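Local coordinates for aminopeptidase-like protein (PDB 5JM6) that probably acts as a zinc-dependent metalloaminopeptidase of the M18 family and assembles into a dodecamer, at residues A[77-82]-A[102-107]; A[334-339]-A[347-352]; A[356-361]-A[380-385]. All coordinates share one frame; numbering follows the deposited sequence.

In the fold
The three contacts follow one another along the chain, and all pack around the large mixed sheet. Contact 2 lies nearest the zinc site. The F336 side chain is about 5 Å from that of the zinc ligand H133, and about 10 Å from a bound zinc ion. Contacts 1 and 3 lie away from the zinc site. Centres of contacts 1 and 2 are about 17 Å apart, as are those of 2 and 3; 1 and 3 are about 20 Å apart. R107 of contact 1 touches both others: its O is 3.6 Å from Q347 CG, and its NH2 is 3.8 Å from I356 CG2. Residues 347-352 run into helix 353-368, which bears the first segment of contact 3.

Contact 1 (A[77-82]-A[102-107])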
loop_
_atom_site.group_PDB
_atom_site.type_symbol
_atom_site.label_atom_id
_atom_site.label_comp_id
_atom_site.label_asym_id
_atom_site.label_seq_id
_atom_site.Cartn_x
_atom_site.Cartn_y
_atom_site.Cartn_z
ATOM N N GLN A 77 -16.466 -56.094 -18.846
ATOM C CA GLN A 77 -16.318 -57.500 -18.475
ATOM C C GLN A 77 -17.451 -57.984 -17.574
ATOM O O GLN A 77 -17.841 -59.146 -17.643
ATOM C CB GLN A 77 -14.976 -57.749 -17.782
ATOM C CG GLN A 77 -13.751 -57.488 -18.642
ATOM C CD GLN A 77 -12.461 -57.826 -17.919
ATOM O OE1 GLN A 77 -12.481 -58.383 -16.820
ATOM N NE2 GLN A 77 -11.332 -57.490 -18.531
ATOM N N LYS A 78 -17.978 -57.111 -16.725
ATOM C CA LYS A 78 -19.079 -57.518 -15.861
ATOM C C LYS A 78 -20.398 -57.544 -16.631
ATOM O O LYS A 78 -21.246 -58.399 -16.383
ATOM C CB LYS A 78 -19.179 -56.606 -14.638
ATOM C CG LYS A 78 -17.908 -56.587 -13.802
ATOM C CD LYS A 78 -18.206 -56.276 -12.347
ATOM C CE LYS A 78 -17.349 -57.122 -11.421
ATOM N NZ LYS A 78 -17.676 -56.867 -9.992
ATOM N N LEU A 79 -20.564 -56.622 -17.576
ATOM C CA LEU A 79 -21.754 -56.628 -18.422
ATOM C C LEU A 79 -21.797 -57.884 -19.288
ATOM O O LEU A 79 -22.856 -58.481 -19.471
ATOM C CB LEU A 79 -21.810 -55.378 -19.303
ATOM C CG LEU A 79 -22.141 -54.052 -18.617
ATOM C CD1 LEU A 79 -21.981 -52.904 -19.596
ATOM C CD2 LEU A 79 -23.545 -54.070 -18.030
ATOM N N LEU A 80 -20.644 -58.291 -19.810
ATOM C CA LEU A 80 -20.578 -59.485 -20.644
ATOM C C LEU A 80 -20.814 -60.754 -19.826
ATOM O O LEU A 80 -21.426 -61.705 -20.310
ATOM C CB LEU A 80 -19.233 -59.563 -21.370
ATOM C CG LEU A 80 -19.055 -58.595 -22.544
ATOM C CD1 LEU A 80 -17.602 -58.536 -22.984
ATOM C CD2 LEU A 80 -19.948 -58.989 -23.708
ATOM N N LYS A 81 -20.344 -60.764 -18.583
ATOM C CA LYS A 81 -20.524 -61.928 -17.723
ATOM C C LYS A 81 -21.972 -62.050 -17.253
ATOM O O LYS A 81 -22.424 -63.137 -16.891
ATOM C CB LYS A 81 -19.574 -61.860 -16.527
ATOM C CG LYS A 81 -18.125 -62.154 -16.885
ATOM C CD LYS A 81 -17.182 -61.792 -15.751
ATOM C CE LYS A 81 -15.737 -61.778 -16.226
ATOM N NZ LYS A 81 -14.800 -61.326 -15.160
ATOM N N ALA A 82 -22.695 -60.933 -17.276
ATOM C CA ALA A 82 -24.102 -60.912 -16.889
ATOM C C ALA A 82 -25.031 -61.132 -18.084
ATOM O O ALA A 82 -26.253 -61.123 -17.935
ATOM C CB ALA A 82 -24.437 -59.597 -16.201
ATOM N N LYS A 102 -30.620 -57.139 -23.132
ATOM C CA LYS A 102 -29.686 -56.334 -22.347
ATOM C C LYS A 102 -28.454 -56.001 -23.183
ATOM O O LYS A 102 -27.826 -56.891 -23.755
ATOM C CB LYS A 102 -29.295 -57.069 -21.059
ATOM C CG LYS A 102 -30.493 -57.627 -20.291
ATOM C CD LYS A 102 -30.104 -58.314 -18.992
ATOM C CE LYS A 102 -29.176 -59.491 -19.222
ATOM N NZ LYS A 102 -29.004 -60.283 -17.972
ATOM N N TYR A 103 -28.115 -54.716 -23.254
ATOM C CA TYR A 103 -27.108 -54.253 -24.205
ATOM C C TYR A 103 -26.158 -53.207 -23.624
ATOM O O TYR A 103 -26.396 -52.670 -22.542
ATOM C CB TYR A 103 -27.799 -53.684 -25.450
ATOM C CG TYR A 103 -28.861 -54.597 -26.020
ATOM C CD1 TYR A 103 -28.530 -55.615 -26.904
ATOM C CD2 TYR A 103 -30.196 -54.448 -25.662
ATOM C CE1 TYR A 103 -29.498 -56.456 -27.420
ATOM C CE2 TYR A 103 -31.171 -55.284 -26.173
ATOM C CZ TYR A 103 -30.817 -56.287 -27.051
ATOM O OH TYR A 103 -31.786 -57.120 -27.563
ATOM N N PHE A 104 -25.071 -52.944 -24.344
ATOM C CA PHE A 104 -24.196 -51.818 -24.033
ATOM C C PHE A 104 -23.443 -51.339 -25.270
ATOM O O PHE A 104 -23.281 -52.081 -26.239
ATOM C CB PHE A 104 -23.201 -52.173 -22.922
ATOM C CG PHE A 104 -22.110 -53.124 -23.345
ATOM C CD1 PHE A 104 -22.292 -54.493 -23.247
ATOM C CD2 PHE A 104 -20.894 -52.648 -23.814
ATOM C CE1 PHE A 104 -21.290 -55.369 -23.624
ATOM C CE2 PHE A 104 -19.890 -53.519 -24.195
ATOM C CZ PHE A 104 -20.087 -54.881 -24.094
ATOM N N THR A 105 -22.984 -50.092 -25.224
ATOM C CA THR A 105 -22.198 -49.522 -26.311
ATOM C C THR A 105 -21.059 -48.677 -25.744
ATOM O O THR A 105 -21.145 -48.150 -24.634
ATOM C CB THR A 105 -23.092 -48.696 -27.271
ATOM O OG1 THR A 105 -24.008 -49.580 -27.927
ATOM C CG2 THR A 105 -22.277 -47.973 -28.341
ATOM N N THR A 106 -19.989 -48.580 -26.524
ATOM C CA THR A 106 -18.733 -47.989 -26.110
ATOM C C THR A 106 -18.312 -46.883 -27.073
ATOM O O THR A 106 -18.593 -46.955 -28.270
ATOM C CB THR A 106 -17.649 -49.085 -26.032
ATOM O OG1 THR A 106 -17.784 -49.794 -24.794
ATOM C CG2 THR A 106 -16.242 -48.517 -26.144
ATOM N N ARG A 107 -17.669 -45.847 -26.544
ATOM C CA ARG A 107 -17.064 -44.819 -27.374
ATOM C C ARG A 107 -15.667 -44.493 -26.843
ATOM O O ARG A 107 -15.511 -44.121 -25.679
ATOM C CB ARG A 107 -17.947 -43.571 -27.417
ATOM C CG ARG A 107 -17.602 -42.601 -28.531
ATOM C CD ARG A 107 -18.615 -41.468 -28.619
ATOM N NE ARG A 107 -19.822 -41.857 -29.343
ATOM C CZ ARG A 107 -20.744 -41.001 -29.774
ATOM N NH1 ARG A 107 -20.600 -39.701 -29.559
ATOM N NH2 ARG A 107 -21.812 -41.446 -30.424
#
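K102 NZ donates a hydrogen bond of 2.9 Å to A82 O. This joins strand 102-107 to the end of helix 68-81, which packs on one face of the mixed sheet in the alpha/beta fold of this M18 peptidase. The donor comes in nearly in line with the carbonyl, with a C=O...N angle of 162°. The lysine chain is extended except at chi3 (-60°), and that bend helps carry NZ up to the helix. A82 follows the last helical residue. A positive charge at this end of a helix is probably favourable.

The apolar part of the contact centres on F104. Its CB points toward the helix. CG sits between the backbone N and the carbonyl carbon (chi1 72°), and the ring meets two successive leucines. L79 and F104 cross obliquely. L79 CD1 is 3.6 Å from F104 CB and 3.8 Å from F104 CG. L79 CB also lies 4.1 Å from F104 CD1. These contacts bring the base of the phenylalanine against the helix.

L79 itself is buried. It also touches I112 and A114 of strand 111-117 and F315 and L319 of helix 305-320, so it fills the space where two helices meet the sheet. K102 and F104 are tied by backbone hydrogen bonds to V85, on the short neighbouring strand 85-86. Y103, between them, points away from the helix.

L80 is more exposed and lies at the margin of the contact. It crosses F104 at about a right angle and reaches the far part of the ring. Its CD2 lies at the ring edge, near the ring plane, 3.9 Å from F104 CE1.

Contact 2 (A[334-339]-A[347-352]); sequences ALFDDE and QGARGN
F336 has CG anti to its carbonyl carbon (chi1 -61°), which swings the ring toward residues 347-349. Q347 CG is likewise anti to its carbonyl carbon, and a bend at chi2 carries its amide toward D338. A349 CA lies over one face of the F336 ring, 4.0 Å from the centroid and 14° off the normal, a CH-pi contact. Q347 O is at the ring edge, in plane, 3.5 Å from F336 CD1. A349 CB adds apolar packing at 4.0 Å from F336 CD2.

D337 N gives Q347 O a weak hydrogen bond of 3.4 Å. S111 OG also bonds Q347 O. G348 CA makes a CA-H...O contact of 3.4 Å with D337 O. A type I beta turn from G348 to G351 follows, closed by G351 N to G348 O at 3.2 Å. D338 OD2 lies 3.9 Å from Q347 OE1, two acceptors not bonded to each other; carboxylate and amide planes are 65° apart.

The contact closes the loop that follows strand 330-336 and carries the zinc ligand E340. E339, also a zinc ligand in a structure of this protein, binds none in this chain. Strand 330-336 runs between strands 111-117 and 127-133, while F353 and L354 of helix 353-368 pack on F336.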
loop_
_atom_site.group_PDB
_atom_site.type_symbol
_atom_site.label_atom_id
_atom_site.label_comp_id
_atom_site.label_asym_id
_atom_site.label_seq_id
_atom_site.Cartn_x
_atom_site.Cartn_y
_atom_site.Cartn_z
ATOM N N ALA A 334 -25.543 -44.259 -18.199
ATOM C CA ALA A 334 -24.577 -43.655 -19.108
ATOM C C ALA A 334 -23.386 -43.108 -18.333
ATOM O O ALA A 334 -23.529 -42.190 -17.526
ATOM C CB ALA A 334 -25.234 -42.551 -19.924
ATOM N N LEU A 335 -22.211 -43.679 -18.575
ATOM C CA LEU A 335 -20.992 -43.214 -17.930
ATOM C C LEU A 335 -20.109 -42.503 -18.948
ATOM O O LEU A 335 -19.690 -43.095 -19.943
ATOM C CB LEU A 335 -20.241 -44.379 -17.282
ATOM C CG LEU A 335 -21.044 -45.193 -16.263
ATOM C CD1 LEU A 335 -20.181 -46.257 -15.606
ATOM C CD2 LEU A 335 -21.669 -44.280 -15.219
ATOM N N PHE A 336 -19.802 -41.241 -18.669
ATOM C CA PHE A 336 -19.137 -40.369 -19.630
ATOM C C PHE A 336 -17.722 -40.036 -19.198
ATOM O O PHE A 336 -17.355 -40.168 -18.033
ATOM C CB PHE A 336 -19.904 -39.058 -19.825
ATOM C CG PHE A 336 -21.291 -39.231 -20.355
ATOM C CD1 PHE A 336 -21.516 -39.390 -21.711
ATOM C CD2 PHE A 336 -22.374 -39.214 -19.496
ATOM C CE1 PHE A 336 -22.798 -39.543 -22.199
ATOM C CE2 PHE A 336 -23.657 -39.365 -19.976
ATOM C CZ PHE A 336 -23.870 -39.530 -21.329
ATOM N N ASP A 337 -16.928 -39.623 -20.174
ATOM C CA ASP A 337 -15.573 -39.154 -19.953
ATOM C C ASP A 337 -15.555 -37.628 -20.056
ATOM O O ASP A 337 -16.432 -37.040 -20.694
ATOM C CB ASP A 337 -14.617 -39.790 -20.966
ATOM C CG ASP A 337 -13.168 -39.394 -20.745
ATOM O OD1 ASP A 337 -12.855 -38.787 -19.700
ATOM O OD2 ASP A 337 -12.337 -39.700 -21.625
ATOM N N ASP A 338 -14.592 -37.007 -19.376
ATOM C CA ASP A 338 -14.288 -35.572 -19.498
ATOM C C ASP A 338 -15.288 -34.568 -18.913
ATOM O O ASP A 338 -15.545 -33.541 -19.533
ATOM C CB ASP A 338 -14.101 -35.209 -20.980
ATOM C CG ASP A 338 -13.035 -36.037 -21.657
ATOM O OD1 ASP A 338 -12.012 -36.344 -21.016
ATOM O OD2 ASP A 338 -13.228 -36.392 -22.835
ATOM N N GLU A 339 -15.846 -34.840 -17.737
ATOM C CA GLU A 339 -16.772 -33.883 -17.120
ATOM C C GLU A 339 -16.050 -32.743 -16.408
ATOM O O GLU A 339 -16.583 -31.638 -16.270
ATOM C CB GLU A 339 -17.706 -34.599 -16.145
ATOM C CG GLU A 339 -18.682 -33.696 -15.394
ATOM C CD GLU A 339 -18.115 -33.176 -14.083
ATOM O OE1 GLU A 339 -18.468 -32.048 -13.681
ATOM O OE2 GLU A 339 -17.310 -33.896 -13.456
ATOM N N GLN A 347 -16.876 -38.066 -26.406
ATOM C CA GLN A 347 -17.345 -38.945 -25.337
ATOM C C GLN A 347 -17.958 -38.201 -24.142
ATOM O O GLN A 347 -18.366 -38.827 -23.162
ATOM C CB GLN A 347 -16.194 -39.830 -24.861
ATOM C CG GLN A 347 -15.424 -40.488 -25.994
ATOM C CD GLN A 347 -14.247 -39.652 -26.468
ATOM O OE1 GLN A 347 -13.581 -38.992 -25.670
ATOM N NE2 GLN A 347 -13.990 -39.672 -27.771
ATOM N N GLY A 348 -18.018 -36.873 -24.219
ATOM C CA GLY A 348 -18.547 -36.061 -23.133
ATOM C C GLY A 348 -20.066 -36.045 -23.046
ATOM O O GLY A 348 -20.749 -36.546 -23.939
ATOM N N ALA A 349 -20.594 -35.451 -21.977
ATOM C CA ALA A 349 -22.026 -35.523 -21.673
ATOM C C ALA A 349 -22.896 -34.574 -22.503
ATOM O O ALA A 349 -24.057 -34.862 -22.755
ATOM C CB ALA A 349 -22.254 -35.265 -20.191
ATOM N N ARG A 350 -22.356 -33.440 -22.920
ATOM C CA ARG A 350 -23.101 -32.568 -23.825
ATOM C C ARG A 350 -22.743 -32.895 -25.288
ATOM O O ARG A 350 -22.926 -32.072 -26.184
ATOM C CB ARG A 350 -22.926 -31.084 -23.456
ATOM C CG ARG A 350 -21.559 -30.675 -22.986
ATOM C CD ARG A 350 -21.543 -29.311 -22.302
ATOM N NE ARG A 350 -22.365 -28.311 -22.976
ATOM C CZ ARG A 350 -22.067 -27.019 -23.016
ATOM N NH1 ARG A 350 -20.939 -26.590 -22.473
ATOM N NH2 ARG A 350 -22.867 -26.164 -23.637
ATOM N N GLY A 351 -22.142 -34.067 -25.497
ATOM C CA GLY A 351 -21.970 -34.628 -26.831
ATOM C C GLY A 351 -23.073 -35.569 -27.318
ATOM O O GLY A 351 -23.980 -35.935 -26.568
ATOM N N ASN A 352 -22.961 -35.968 -28.584
ATOM C CA ASN A 352 -23.923 -36.818 -29.299
ATOM C C ASN A 352 -24.305 -38.125 -28.606
ATOM O O ASN A 352 -25.405 -38.641 -28.808
ATOM C CB ASN A 352 -23.342 -37.159 -30.680
ATOM C CG ASN A 352 -24.396 -37.267 -31.767
ATOM O OD1 ASN A 352 -25.592 -37.122 -31.517
ATOM N ND2 ASN A 352 -23.947 -37.520 -32.993
#

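Contact 3 (A[356-361]-A[380-385]); sequences ITIERI and QTYARS
Y382 meets I358 and E359 of helix 353-368, and it does so from a short, weakly bonded helical turn. Q380 comes first in the segment. Its NE2 is hydrogen-bonded to G376 O, earlier in the chain.

T381 comes next. Its CB is directed toward helix 353-368, but its side chain stops short of contact. Its carbonyl oxygen takes two bonds, from R384 N at 3.1 Å and from S385 OG at 2.8 Å. The two donors reach it from opposite faces of the carbonyl plane, and the serine hydroxyl stands 43° out of that plane.

Y382 carries the contact. CG lies anti to the carbonyl carbon (chi1 -76°), and the long ring extends across to the helix. I358 crosses it obliquely and offers its CG2 branch, which lies anti to the isoleucine N. This methyl is 4.1 Å from Y382 CE1, an apolar pair, and also 4.1 Å from Y382 OH. E359 passes by with its aliphatic part. Its CG reaches only the hydroxyl, at 4.5 Å from Y382 OH.

The segments belong to a beta-alpha-beta crossover. Strand 330-336 leads to helix 353-368, and the chain then returns through this turn to the parallel strand 386-394. Strand 127-133 lies between those two strands in the sheet, and I358 rests on its I127 and M129.

After Y382 come A383 and R384, which pack on R90 of a neighbouring subunit, as Q380 does. S385 directly precedes strand 386-394. The backbone turns back here too: S385 N bonds to Y382 O at 3.0 Å.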
loop_
_atom_site.group_PDB
_atom_site.type_symbol
_atom_site.label_atom_id
_atom_site.label_comp_id
_atom_site.label_asym_id
_atom_site.label_seq_id
_atom_site.Cartn_x
_atom_site.Cartn_y
_atom_site.Cartn_z
ATOM N N ILE A 356 -28.032 -39.851 -29.502
ATOM C CA ILE A 356 -28.056 -40.620 -30.745
ATOM C C ILE A 356 -28.238 -42.112 -30.456
ATOM O O ILE A 356 -28.878 -42.825 -31.229
ATOM C CB ILE A 356 -26.780 -40.387 -31.600
ATOM C CG1 ILE A 356 -26.970 -40.967 -33.004
ATOM C CG2 ILE A 356 -25.542 -40.977 -30.937
ATOM C CD1 ILE A 356 -25.957 -40.476 -34.012
ATOM N N THR A 357 -27.704 -42.575 -29.329
ATOM C CA THR A 357 -27.876 -43.964 -28.924
ATOM C C THR A 357 -29.342 -44.255 -28.632
ATOM O O THR A 357 -29.874 -45.280 -29.056
ATOM C CB THR A 357 -27.027 -44.303 -27.687
ATOM O OG1 THR A 357 -25.640 -44.279 -28.044
ATOM C CG2 THR A 357 -27.384 -45.682 -27.149
ATOM N N ILE A 358 -29.992 -43.344 -27.917
ATOM C CA ILE A 358 -31.403 -43.499 -27.595
ATOM C C ILE A 358 -32.250 -43.507 -28.864
ATOM O O ILE A 358 -33.144 -44.341 -29.012
ATOM C CB ILE A 358 -31.884 -42.391 -26.635
ATOM C CG1 ILE A 358 -31.218 -42.583 -25.270
ATOM C CG2 ILE A 358 -33.400 -42.393 -26.513
ATOM C CD1 ILE A 358 -32.018 -42.088 -24.102
ATOM N N GLU A 359 -31.954 -42.599 -29.789
ATOM C CA GLU A 359 -32.694 -42.542 -31.046
ATOM C C GLU A 359 -32.539 -43.845 -31.824
ATOM O O GLU A 359 -33.512 -44.373 -32.362
ATOM C CB GLU A 359 -32.236 -41.351 -31.891
ATOM C CG GLU A 359 -32.512 -40.003 -31.239
ATOM C CD GLU A 359 -32.143 -38.827 -32.124
ATOM O OE1 GLU A 359 -31.954 -39.028 -33.343
ATOM O OE2 GLU A 359 -32.043 -37.697 -31.598
ATOM N N ARG A 360 -31.318 -44.368 -31.863
ATOM C CA ARG A 360 -31.052 -45.642 -32.522
ATOM C C ARG A 360 -31.872 -46.785 -31.937
ATOM O O ARG A 360 -32.434 -47.595 -32.675
ATOM C CB ARG A 360 -29.576 -45.995 -32.419
ATOM C CG ARG A 360 -28.672 -45.329 -33.416
ATOM C CD ARG A 360 -27.739 -46.396 -33.923
ATOM N NE ARG A 360 -26.360 -45.956 -34.068
ATOM C CZ ARG A 360 -25.406 -46.715 -34.591
ATOM N NH1 ARG A 360 -25.699 -47.936 -35.019
ATOM N NH2 ARG A 360 -24.165 -46.259 -34.690
ATOM N N ILE A 361 -31.918 -46.857 -30.609
ATOM C CA ILE A 361 -32.692 -47.888 -29.930
ATOM C C ILE A 361 -34.158 -47.783 -30.316
ATOM O O ILE A 361 -34.788 -48.772 -30.691
ATOM C CB ILE A 361 -32.568 -47.785 -28.398
ATOM C CG1 ILE A 361 -31.107 -47.904 -27.963
ATOM C CG2 ILE A 361 -33.403 -48.862 -27.726
ATOM C CD1 ILE A 361 -30.872 -47.487 -26.526
ATOM N N GLN A 380 -42.360 -38.292 -27.127
ATOM C CA GLN A 380 -43.344 -38.999 -26.325
ATOM C C GLN A 380 -42.522 -39.851 -25.379
ATOM O O GLN A 380 -42.832 -39.973 -24.194
ATOM C CB GLN A 380 -44.285 -39.859 -27.170
ATOM C CG GLN A 380 -45.273 -39.080 -28.013
ATOM C CD GLN A 380 -46.291 -39.981 -28.686
ATOM O OE1 GLN A 380 -47.028 -40.707 -28.021
ATOM N NE2 GLN A 380 -46.329 -39.946 -30.015
ATOM N N THR A 381 -41.451 -40.424 -25.920
ATOM C CA THR A 381 -40.496 -41.180 -25.127
ATOM C C THR A 381 -39.848 -40.288 -24.075
ATOM O O THR A 381 -39.850 -40.616 -22.889
ATOM C CB THR A 381 -39.399 -41.806 -26.007
ATOM O OG1 THR A 381 -39.996 -42.653 -26.996
ATOM C CG2 THR A 381 -38.443 -42.625 -25.159
ATOM N N TYR A 382 -39.303 -39.156 -24.511
ATOM C CA TYR A 382 -38.636 -38.241 -23.595
ATOM C C TYR A 382 -39.597 -37.735 -22.513
ATOM O O TYR A 382 -39.210 -37.598 -21.353
ATOM C CB TYR A 382 -38.019 -37.067 -24.366
ATOM C CG TYR A 382 -36.744 -37.417 -25.116
ATOM C CD1 TYR A 382 -35.893 -38.413 -24.654
ATOM C CD2 TYR A 382 -36.391 -36.748 -26.283
ATOM C CE1 TYR A 382 -34.730 -38.734 -25.331
ATOM C CE2 TYR A 382 -35.227 -37.062 -26.965
ATOM C CZ TYR A 382 -34.400 -38.056 -26.484
ATOM O OH TYR A 382 -33.243 -38.375 -27.158
ATOM N N ALA A 383 -40.851 -37.491 -22.885
ATOM C CA ALA A 383 -41.841 -36.982 -21.935
ATOM C C ALA A 383 -42.202 -38.002 -20.856
ATOM O O ALA A 383 -42.710 -37.638 -19.797
ATOM C CB ALA A 383 -43.098 -36.536 -22.667
ATOM N N ARG A 384 -41.968 -39.279 -21.135
ATOM C CA ARG A 384 -42.223 -40.328 -20.153
ATOM C C ARG A 384 -40.955 -40.723 -19.402
ATOM O O ARG A 384 -40.955 -41.682 -18.630
ATOM C CB ARG A 384 -42.852 -41.549 -20.825
ATOM C CG ARG A 384 -44.165 -41.236 -21.523
ATOM C CD ARG A 384 -44.921 -42.491 -21.918
ATOM N NE ARG A 384 -45.489 -42.367 -23.258
ATOM C CZ ARG A 384 -46.744 -42.019 -23.517
ATOM N NH1 ARG A 384 -47.587 -41.762 -22.524
ATOM N NH2 ARG A 384 -47.161 -41.930 -24.773
ATOM N N SER A 385 -39.869 -39.997 -19.646
ATOM C CA SER A 385 -38.591 -40.367 -19.058
ATOM C C SER A 385 -38.226 -39.529 -17.838
ATOM O O SER A 385 -38.909 -38.563 -17.496
ATOM C CB SER A 385 -37.486 -40.245 -20.111
ATOM O OG SER A 385 -37.704 -41.153 -21.177
#